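Local coordinates for protein FACT-Spt16 (Cicer arietinum, PDB 5CE6) that probably acts as a histone chaperone subunit of the FACT complex, its N-terminal domain being associated with binding of histones H3 and H4 during transcription, at residues T28-H39 with F191-E202. Numbering follows the deposited sequence.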
ATOM      1  N   THR A  28      21.400   7.945   1.091  1.00 21.70           N
ATOM      2  CA  THR A  28      20.242   7.223   0.580  1.00 26.65           C
ATOM      3  C   THR A  28      19.850   7.740  -0.803  1.00 22.36           C
ATOM      4  O   THR A  28      19.586   6.955  -1.714  1.00 21.37           O
ATOM      5  CB  THR A  28      19.052   7.364   1.535  1.00 30.26           C
ATOM      6  OG1 THR A  28      19.337   6.657   2.748  1.00 31.97           O
ATOM      7  CG2 THR A  28      17.792   6.801   0.906  1.00 36.83           C
ATOM      8  N   PHE A  29      19.825   9.062  -0.950  1.00 31.07           N
ATOM      9  CA  PHE A  29      19.516   9.693  -2.229  1.00 21.07           C
ATOM     10  C   PHE A  29      20.443   9.176  -3.333  1.00 22.43           C
ATOM     11  O   PHE A  29      19.981   8.791  -4.406  1.00 26.34           O
ATOM     12  CB  PHE A  29      19.630  11.217  -2.114  1.00 25.72           C
ATOM     13  CG  PHE A  29      19.527  11.930  -3.430  1.00 26.55           C
ATOM     14  CD1 PHE A  29      18.296  12.098  -4.048  1.00 21.19           C
ATOM     15  CD2 PHE A  29      20.658  12.439  -4.048  1.00 27.53           C
ATOM     16  CE1 PHE A  29      18.198  12.746  -5.263  1.00 20.29           C
ATOM     17  CE2 PHE A  29      20.568  13.096  -5.264  1.00 26.32           C
ATOM     18  CZ  PHE A  29      19.338  13.252  -5.870  1.00 20.65           C
ATOM     19  N   GLN A  30      21.745   9.142  -3.057  1.00 23.44           N
ATOM     20  CA  GLN A  30      22.725   8.702  -4.053  1.00 21.53           C
ATOM     21  C   GLN A  30      22.536   7.240  -4.437  1.00 26.45           C
ATOM     22  O   GLN A  30      22.548   6.888  -5.617  1.00 27.12           O
ATOM     23  CB  GLN A  30      24.158   8.920  -3.549  1.00 25.57           C
ATOM     24  CG  GLN A  30      24.607  10.364  -3.530  1.00 31.78           C
ATOM     25  CD  GLN A  30      26.034  10.521  -3.040  1.00 44.84           C
ATOM     26  OE1 GLN A  30      26.985  10.388  -3.810  1.00 45.24           O
ATOM     27  NE2 GLN A  30      26.190  10.799  -1.749  1.00 47.16           N
ATOM     28  N   THR A  31      22.369   6.393  -3.428  1.00 23.65           N
ATOM     29  CA  THR A  31      22.188   4.967  -3.644  1.00 26.32           C
ATOM     30  C   THR A  31      20.931   4.700  -4.458  1.00 24.58           C
ATOM     31  O   THR A  31      20.942   3.911  -5.413  1.00 21.33           O
ATOM     32  CB  THR A  31      22.103   4.208  -2.311  1.00 32.36           C
ATOM     33  OG1 THR A  31      23.356   4.318  -1.628  1.00 36.29           O
ATOM     34  CG2 THR A  31      21.802   2.746  -2.549  1.00 32.91           C
ATOM     35  N   ARG A  32      19.850   5.377  -4.093  1.00 20.28           N
ATOM     36  CA  ARG A  32      18.579   5.169  -4.768  1.00 16.70           C
ATOM     37  C   ARG A  32      18.513   5.812  -6.158  1.00 16.68           C
ATOM     38  O   ARG A  32      17.904   5.239  -7.064  1.00 19.36           O
ATOM     39  CB  ARG A  32      17.419   5.581  -3.859  1.00 19.56           C
ATOM     40  CG  ARG A  32      17.235   4.590  -2.704  1.00 24.86           C
ATOM     41  CD  ARG A  32      16.129   4.976  -1.735  1.00 24.86           C
ATOM     42  NE  ARG A  32      16.148   4.100  -0.562  1.00 26.51           N
ATOM     43  CZ  ARG A  32      15.378   4.247   0.513  1.00 20.07           C
ATOM     44  NH1 ARG A  32      14.512   5.241   0.592  1.00 19.63           N
ATOM     45  NH2 ARG A  32      15.495   3.397   1.530  1.00 20.59           N
ATOM     46  N   LEU A  33      19.168   6.964  -6.342  1.00 21.70           N
ATOM     47  CA  LEU A  33      19.222   7.584  -7.665  1.00 18.93           C
ATOM     48  C   LEU A  33      19.993   6.675  -8.627  1.00 18.81           C
ATOM     49  O   LEU A  33      19.612   6.502  -9.790  1.00 24.62           O
ATOM     50  CB  LEU A  33      19.854   8.985  -7.605  1.00 23.61           C
ATOM     51  CG  LEU A  33      19.784   9.859  -8.862  1.00 22.67           C
ATOM     52  CD1 LEU A  33      18.338  10.108  -9.237  1.00 17.19           C
ATOM     53  CD2 LEU A  33      20.511  11.181  -8.648  1.00 25.27           C
ATOM     54  N   LYS A  34      21.072   6.081  -8.126  1.00 25.82           N
ATOM     55  CA  LYS A  34      21.857   5.136  -8.910  1.00 23.88           C
ATOM     56  C   LYS A  34      21.022   3.912  -9.269  1.00 23.77           C
ATOM     57  O   LYS A  34      21.007   3.474 -10.421  1.00 21.80           O
ATOM     58  CB  LYS A  34      23.098   4.713  -8.123  1.00 23.97           C
ATOM     59  CG  LYS A  34      24.202   4.095  -8.963  1.00 34.66           C
ATOM     60  CD  LYS A  34      25.554   4.688  -8.578  1.00 47.05           C
ATOM     61  CE  LYS A  34      25.662   4.874  -7.068  1.00 52.71           C
ATOM     62  NZ  LYS A  34      26.827   5.718  -6.681  1.00 57.32           N
ATOM     63  N   ALA A  35      20.321   3.377  -8.274  1.00 21.72           N
ATOM     64  CA  ALA A  35      19.456   2.218  -8.478  1.00 22.51           C
ATOM     65  C   ALA A  35      18.413   2.505  -9.549  1.00 24.54           C
ATOM     66  O   ALA A  35      18.187   1.687 -10.440  1.00 20.84           O
ATOM     67  CB  ALA A  35      18.784   1.816  -7.175  1.00 26.16           C
ATOM     68  N   PHE A  36      17.794   3.681  -9.457  1.00 19.77           N
ATOM     69  CA  PHE A  36      16.814   4.142 -10.439  1.00 20.07           C
ATOM     70  C   PHE A  36      17.428   4.235 -11.851  1.00 18.91           C
ATOM     71  O   PHE A  36      16.918   3.623 -12.789  1.00 19.50           O
ATOM     72  CB  PHE A  36      16.246   5.502  -9.982  1.00 17.37           C
ATOM     73  CG  PHE A  36      15.293   6.145 -10.959  1.00 20.28           C
ATOM     74  CD1 PHE A  36      14.476   5.385 -11.783  1.00 22.21           C
ATOM     75  CD2 PHE A  36      15.224   7.529 -11.050  1.00 27.50           C
ATOM     76  CE1 PHE A  36      13.603   5.990 -12.676  1.00 24.22           C
ATOM     77  CE2 PHE A  36      14.350   8.142 -11.935  1.00 24.71           C
ATOM     78  CZ  PHE A  36      13.541   7.375 -12.749  1.00 27.03           C
ATOM     79  N   TYR A  37      18.506   5.002 -12.011  1.00 18.25           N
ATOM     80  CA  TYR A  37      19.112   5.153 -13.336  1.00 19.35           C
ATOM     81  C   TYR A  37      19.605   3.825 -13.927  1.00 23.70           C
ATOM     82  O   TYR A  37      19.498   3.600 -15.136  1.00 23.34           O
ATOM     83  CB  TYR A  37      20.237   6.196 -13.325  1.00 19.00           C
ATOM     84  CG  TYR A  37      19.740   7.588 -13.621  1.00 19.05           C
ATOM     85  CD1 TYR A  37      18.907   8.249 -12.731  1.00 26.80           C
ATOM     86  CD2 TYR A  37      20.086   8.225 -14.798  1.00 20.10           C
ATOM     87  CE1 TYR A  37      18.435   9.525 -13.002  1.00 23.43           C
ATOM     88  CE2 TYR A  37      19.624   9.509 -15.082  1.00 23.46           C
ATOM     89  CZ  TYR A  37      18.796  10.144 -14.177  1.00 21.61           C
ATOM     90  OH  TYR A  37      18.329  11.411 -14.444  1.00 22.14           O
ATOM     91  N   SER A  38      20.126   2.951 -13.073  1.00 24.36           N
ATOM     92  CA  SER A  38      20.565   1.627 -13.508  1.00 21.65           C
ATOM     93  C   SER A  38      19.403   0.789 -14.027  1.00 22.68           C
ATOM     94  O   SER A  38      19.481   0.204 -15.111  1.00 29.53           O
ATOM     95  CB  SER A  38      21.253   0.892 -12.358  1.00 27.00           C
ATOM     96  OG  SER A  38      22.537   1.439 -12.118  1.00 36.08           O
ATOM     97  N   HIS A  39      18.328   0.749 -13.247  1.00 19.66           N
ATOM     98  CA  HIS A  39      17.156  -0.067 -13.563  1.00 16.76           C
ATOM     99  C   HIS A  39      16.512   0.470 -14.832  1.00 22.48           C
ATOM    100  O   HIS A  39      16.132  -0.292 -15.730  1.00 22.68           O
ATOM    101  CB  HIS A  39      16.170  -0.031 -12.396  1.00 22.33           C
ATOM    102  CG  HIS A  39      15.106  -1.080 -12.464  1.00 30.91           C
ATOM    103  ND1 HIS A  39      13.995  -0.963 -13.273  1.00 31.69           N
ATOM    104  CD2 HIS A  39      14.968  -2.257 -11.807  1.00 28.56           C
ATOM    105  CE1 HIS A  39      13.226  -2.026 -13.119  1.00 35.84           C
ATOM    106  NE2 HIS A  39      13.796  -2.829 -12.235  1.00 27.10           N
ATOM    107  N   PHE A 191       8.491   1.679 -12.017  1.00 15.12           N
ATOM    108  CA  PHE A 191       8.523   2.045 -10.605  1.00 18.54           C
ATOM    109  C   PHE A 191       8.119   0.883  -9.697  1.00 17.54           C
ATOM    110  O   PHE A 191       8.710   0.693  -8.631  1.00 16.11           O
ATOM    111  CB  PHE A 191       7.650   3.272 -10.352  1.00 18.99           C
ATOM    112  CG  PHE A 191       8.252   4.542 -10.863  1.00 15.63           C
ATOM    113  CD1 PHE A 191       9.496   4.962 -10.403  1.00 17.29           C
ATOM    114  CD2 PHE A 191       7.594   5.308 -11.811  1.00 20.46           C
ATOM    115  CE1 PHE A 191      10.067   6.137 -10.869  1.00 22.67           C
ATOM    116  CE2 PHE A 191       8.157   6.483 -12.286  1.00 22.22           C
ATOM    117  CZ  PHE A 191       9.394   6.899 -11.811  1.00 23.71           C
ATOM    118  N   SER A 192       7.129   0.105 -10.128  1.00 18.78           N
ATOM    119  CA  SER A 192       6.692  -1.077  -9.375  1.00 17.76           C
ATOM    120  C   SER A 192       7.832  -2.072  -9.160  1.00 19.75           C
ATOM    121  O   SER A 192       8.032  -2.576  -8.052  1.00 19.69           O
ATOM    122  CB  SER A 192       5.520  -1.762 -10.082  1.00 22.38           C
ATOM    123  OG  SER A 192       5.197  -2.992  -9.453  1.00 28.96           O
ATOM    124  N   ALA A 193       8.587  -2.340 -10.222  1.00 19.00           N
ATOM    125  CA  ALA A 193       9.747  -3.221 -10.133  1.00 18.80           C
ATOM    126  C   ALA A 193      10.813  -2.605  -9.227  1.00 17.67           C
ATOM    127  O   ALA A 193      11.418  -3.286  -8.404  1.00 17.27           O
ATOM    128  CB  ALA A 193      10.315  -3.488 -11.523  1.00 16.80           C
ATOM    129  N   LEU A 194      11.036  -1.304  -9.387  1.00 18.34           N
ATOM    130  CA  LEU A 194      12.021  -0.590  -8.593  1.00 12.60           C
ATOM    131  C   LEU A 194      11.720  -0.640  -7.097  1.00 18.65           C
ATOM    132  O   LEU A 194      12.627  -0.835  -6.281  1.00 20.84           O
ATOM    133  CB  LEU A 194      12.094   0.873  -9.054  1.00 14.87           C
ATOM    134  CG  LEU A 194      13.208   1.722  -8.464  1.00 21.00           C
ATOM    135  CD1 LEU A 194      14.573   1.163  -8.839  1.00 22.93           C
ATOM    136  CD2 LEU A 194      13.065   3.147  -8.979  1.00 18.36           C
ATOM    137  N   PHE A 195      10.450  -0.471  -6.739  1.00 13.64           N
ATOM    138  CA  PHE A 195      10.059  -0.433  -5.331  1.00 16.59           C
ATOM    139  C   PHE A 195       9.841  -1.841  -4.761  1.00 13.66           C
ATOM    140  O   PHE A 195       9.695  -1.991  -3.554  1.00 17.35           O
ATOM    141  CB  PHE A 195       8.769   0.360  -5.118  1.00 14.88           C
ATOM    142  CG  PHE A 195       8.844   1.809  -5.541  1.00 16.90           C
ATOM    143  CD1 PHE A 195      10.040   2.517  -5.477  1.00 18.62           C
ATOM    144  CD2 PHE A 195       7.704   2.456  -6.006  1.00 15.76           C
ATOM    145  CE1 PHE A 195      10.090   3.859  -5.871  1.00 23.93           C
ATOM    146  CE2 PHE A 195       7.744   3.796  -6.402  1.00 18.91           C
ATOM    147  CZ  PHE A 195       8.944   4.493  -6.334  1.00 21.88           C
ATOM    148  N   ALA A 196       9.855  -2.861  -5.619  1.00 13.06           N
ATOM    149  CA  ALA A 196       9.413  -4.212  -5.227  1.00 15.83           C
ATOM    150  C   ALA A 196      10.253  -4.892  -4.145  1.00 17.46           C
ATOM    151  O   ALA A 196       9.711  -5.491  -3.214  1.00 17.28           O
ATOM    152  CB  ALA A 196       9.311  -5.118  -6.450  1.00 18.45           C
ATOM    153  N   ALA A 197      11.571  -4.831  -4.283  1.00 17.12           N
ATOM    154  CA  ALA A 197      12.454  -5.453  -3.299  1.00 21.54           C
ATOM    155  C   ALA A 197      13.009  -4.401  -2.338  1.00 15.88           C
ATOM    156  O   ALA A 197      13.736  -3.496  -2.741  1.00 19.04           O
ATOM    157  CB  ALA A 197      13.588  -6.205  -3.984  1.00 28.05           C
ATOM    158  N   LYS A 198      12.659  -4.538  -1.063  1.00 16.47           N
ATOM    159  CA  LYS A 198      13.053  -3.559  -0.050  1.00 11.58           C
ATOM    160  C   LYS A 198      14.473  -3.795   0.463  1.00 12.44           C
ATOM    161  O   LYS A 198      14.942  -4.941   0.554  1.00 15.87           O
ATOM    162  CB  LYS A 198      12.082  -3.613   1.136  1.00 12.70           C
ATOM    163  CG  LYS A 198      10.809  -2.774   0.984  1.00 18.56           C
ATOM    164  CD  LYS A 198       9.855  -3.374  -0.009  1.00 16.51           C
ATOM    165  CE  LYS A 198       8.616  -2.485  -0.203  1.00 12.34           C
ATOM    166  NZ  LYS A 198       7.949  -2.867  -1.464  1.00 13.84           N
ATOM    167  N   SER A 199      15.149  -2.703   0.811  1.00 12.85           N
ATOM    168  CA  SER A 199      16.439  -2.771   1.486  1.00 12.16           C
ATOM    169  C   SER A 199      16.225  -3.192   2.928  1.00 14.37           C
ATOM    170  O   SER A 199      15.099  -3.181   3.416  1.00 15.01           O
ATOM    171  CB  SER A 199      17.110  -1.405   1.470  1.00 16.12           C
ATOM    172  OG  SER A 199      16.486  -0.513   2.376  1.00 16.75           O
ATOM    173  N   ASN A 200      17.299  -3.562   3.618  1.00 15.85           N
ATOM    174  CA  ASN A 200      17.184  -3.921   5.029  1.00 16.62           C
ATOM    175  C   ASN A 200      16.597  -2.786   5.883  1.00 16.01           C
ATOM    176  O   ASN A 200      15.824  -3.032   6.808  1.00 15.16           O
ATOM    177  CB  ASN A 200      18.540  -4.364   5.583  1.00 22.94           C
ATOM    178  CG  ASN A 200      18.909  -5.768   5.152  1.00 26.63           C
ATOM    179  OD1 ASN A 200      18.037  -6.612   4.956  1.00 30.40           O
ATOM    180  ND2 ASN A 200      20.204  -6.028   5.011  1.00 28.67           N
ATOM    181  N   GLU A 201      16.965  -1.549   5.572  1.00 14.76           N
ATOM    182  CA  GLU A 201      16.432  -0.404   6.305  1.00 13.05           C
ATOM    183  C   GLU A 201      14.918  -0.321   6.130  1.00 14.82           C
ATOM    184  O   GLU A 201      14.178  -0.135   7.098  1.00 16.02           O
ATOM    185  CB  GLU A 201      17.102   0.895   5.842  1.00 13.46           C
ATOM    186  CG  GLU A 201      16.510   2.154   6.459  1.00 18.16           C
ATOM    187  CD  GLU A 201      17.182   3.419   5.955  1.00 21.89           C
ATOM    188  OE1 GLU A 201      18.083   3.305   5.105  1.00 28.32           O
ATOM    189  OE2 GLU A 201      16.817   4.516   6.419  1.00 22.64           O
ATOM    190  N   GLU A 202      14.466  -0.496   4.894  1.00 11.50           N
ATOM    191  CA  GLU A 202      13.041  -0.387   4.593  1.00 10.68           C
ATOM    192  C   GLU A 202      12.271  -1.510   5.271  1.00 11.54           C
ATOM    193  O   GLU A 202      11.172  -1.297   5.789  1.00 11.82           O
ATOM    194  CB  GLU A 202      12.802  -0.410   3.080  1.00 12.42           C
ATOM    195  CG  GLU A 202      13.423   0.759   2.317  1.00 12.81           C
ATOM    196  CD  GLU A 202      13.145   0.665   0.834  1.00 13.58           C
ATOM    197  OE1 GLU A 202      13.719  -0.239   0.196  1.00 16.13           O
ATOM    198  OE2 GLU A 202      12.337   1.464   0.301  1.00 15.67           O
TER
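Leu194 wedges its two methyls against helix 26-42, and around it the contact is tight and apolar. Leu194 CD2 lies 3.9 Å from Phe36 CD1, while Leu194 CD1 reaches Ala35 O and the CB of His39. With CG anti to the backbone N (chi1 176°), the Phe36 ring is carried toward Phe191, CE1 to CE1 at 4.0 Å, the planes inclined at 33°. Ile54 touches both rings, consistent with helices 188-196 and 26-42 packing beside strand 53-58 of the N-terminal lobe. At the border the CE1-NE2 side of the His39 imidazole meets Ala193 CB obliquely, 3.6 Å from NE2; ND1 is hydrogen-bonded to Trp48.

At the other end charge replaces shape, and the solvent side lies at exposed Glu201, which bonds Tyr205 and adds only a distant charge to Arg32. Buried Glu202 puts CG 3.4 Å from Arg32 NH2 and OE2 over a guanidinium face, a long salt bridge (3.9 Å from NH2) with no N-H aimed at it; Trp76 takes the NH1 bond and a cation-pi contact. In a capping box, Ser199 N donates to Glu202 OE1 (2.9 Å) and Ser199 OG accepts from Glu202 N, while Tyr309 bonds OE2. With an alanine in place of Glu202, Ser199 N and Tyr309 would probably lose this partner, and Arg32 its nearer carboxylate. Apolar shape thus joins the helices, whereas Arg32 meets the glutamates through charge alone, its directed bond going to Trp76.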